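Local coordinates for Ketoacyl_synth_N domain-containing protein (Photorhabdus luminescens subsp. laumondii, PDB 6SMO) that probably takes part in ketosynthase-type acyl-chain condensation as a member of the thiolase superfamily, and binds a pentaketo-dodecanal in a pocket, at residues C[180-185]-C[224-229]. Sequence-based numbering, arbitrary orientation.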
# COMPACT_ATOMS: atom_id res chain seq x y z
N VAL C 180 -12.91 15.12 6.05
CA VAL C 180 -12.81 14.09 7.13
C VAL C 180 -11.76 13.05 6.71
O VAL C 180 -11.60 12.83 5.50
CB VAL C 180 -14.18 13.43 7.41
CG1 VAL C 180 -14.15 12.57 8.66
CG2 VAL C 180 -15.30 14.45 7.50
N MET C 181 -11.07 12.45 7.69
CA MET C 181 -10.05 11.40 7.48
C MET C 181 -10.10 10.38 8.63
O MET C 181 -9.96 10.80 9.79
CB MET C 181 -8.64 12.00 7.40
CG MET C 181 -8.29 12.55 6.04
SD MET C 181 -8.11 11.24 4.80
CE MET C 181 -7.61 12.20 3.38
N LEU C 182 -10.27 9.10 8.30
CA LEU C 182 -10.16 7.96 9.25
C LEU C 182 -8.71 7.47 9.23
O LEU C 182 -8.41 6.51 8.49
CB LEU C 182 -11.13 6.85 8.85
CG LEU C 182 -12.59 7.05 9.26
CD1 LEU C 182 -12.74 7.04 10.77
CD2 LEU C 182 -13.17 8.33 8.68
N CYS C 183 -7.84 8.12 10.00
CA CYS C 183 -6.39 7.80 10.12
C CYS C 183 -6.16 6.91 11.35
O CYS C 183 -6.85 7.11 12.37
CB CYS C 183 -5.55 9.07 10.23
SG CYS C 183 -5.82 9.98 11.77
N GLY C 184 -5.22 5.96 11.25
CA GLY C 184 -4.86 5.04 12.35
C GLY C 184 -3.98 3.90 11.87
O GLY C 184 -3.34 4.04 10.81
N ALA C 185 -3.97 2.80 12.63
CA ALA C 185 -3.12 1.61 12.39
C ALA C 185 -3.77 0.36 13.01
O ALA C 185 -4.69 0.52 13.84
CB ALA C 185 -1.74 1.85 12.95
N PHE C 224 -7.47 4.07 16.02
CA PHE C 224 -7.90 4.99 14.93
C PHE C 224 -8.40 6.30 15.53
O PHE C 224 -8.96 6.30 16.65
CB PHE C 224 -8.96 4.33 14.05
CG PHE C 224 -8.40 3.50 12.92
CD1 PHE C 224 -8.04 2.18 13.11
CD2 PHE C 224 -8.24 4.05 11.66
CE1 PHE C 224 -7.52 1.42 12.07
CE2 PHE C 224 -7.73 3.29 10.61
CZ PHE C 224 -7.37 1.98 10.82
N LEU C 225 -8.20 7.40 14.78
CA LEU C 225 -8.68 8.77 15.11
C LEU C 225 -9.54 9.27 13.94
O LEU C 225 -9.24 8.92 12.79
CB LEU C 225 -7.47 9.69 15.33
CG LEU C 225 -6.55 9.31 16.48
CD1 LEU C 225 -5.42 8.40 16.02
CD2 LEU C 225 -5.97 10.56 17.14
N VAL C 226 -10.57 10.06 14.25
CA VAL C 226 -11.39 10.81 13.25
C VAL C 226 -10.86 12.24 13.18
O VAL C 226 -11.36 13.10 13.93
CB VAL C 226 -12.90 10.77 13.59
CG1 VAL C 226 -13.73 11.51 12.55
CG2 VAL C 226 -13.40 9.35 13.75
N LEU C 227 -9.86 12.47 12.33
CA LEU C 227 -9.34 13.83 11.98
C LEU C 227 -10.32 14.48 10.99
O LEU C 227 -10.77 13.77 10.07
CB LEU C 227 -7.94 13.71 11.37
CG LEU C 227 -6.78 13.89 12.35
CD1 LEU C 227 -6.90 12.96 13.54
CD2 LEU C 227 -5.45 13.67 11.64
N GLU C 228 -10.65 15.75 11.20
CA GLU C 228 -11.47 16.55 10.24
C GLU C 228 -11.15 18.04 10.36
O GLU C 228 -10.61 18.46 11.41
CB GLU C 228 -12.97 16.28 10.45
CG GLU C 228 -13.46 16.54 11.86
CD GLU C 228 -14.97 16.40 12.00
OE1 GLU C 228 -15.69 17.27 11.48
OE2 GLU C 228 -15.42 15.41 12.62
N GLU C 229 -11.48 18.80 9.31
CA GLU C 229 -11.22 20.26 9.18
C GLU C 229 -11.98 21.00 10.28
O GLU C 229 -13.12 20.59 10.58
CB GLU C 229 -11.61 20.72 7.77
CG GLU C 229 -11.06 22.08 7.39
CD GLU C 229 -12.01 23.24 7.61
OE1 GLU C 229 -11.59 24.24 8.22
OE2 GLU C 229 -13.17 23.14 7.16
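The F224 ring lies flat over the backbone of G184 and A185: G184 CA sits 3.8 Å from the ring centroid, 21° off the normal, a CH-pi contact, and A185 N covers the same face, both displaced toward the rim. L182 O lies at the ring edge, in its plane. CG of F224 is anti to the carbonyl carbon (chi1 -87°), which swings the ring across the neighbouring strand, where G184 has no side chain to block it. The strands run antiparallel, and four backbone hydrogen bonds join the pairs M181-L227 and C183-L225. L225 N to C183 O is 2.8 Å and almost straight at 176°, and M181 N to L227 O is 2.7 Å; the two return bonds are weak. On the face with F224, L182 CD1 lies 3.8 Å from V226 CG2, and V180 packs alongside V226; helix 68-84 covers this face through L182, F224 and V226. On the other face C183 SG meets L227 CD1 at 3.6 Å and L225 CB at 3.9 Å; M181, C183 and L227 touch helix 161-175. This is a central strand pair of the layered thiolase fold. The carboxylate of buried E228 forms a salt bridge to R236 and hydrogen bonds to T8 and H232, probably favouring its ionised form; the interface itself is held by main-chain hydrogen bonds and apolar packing.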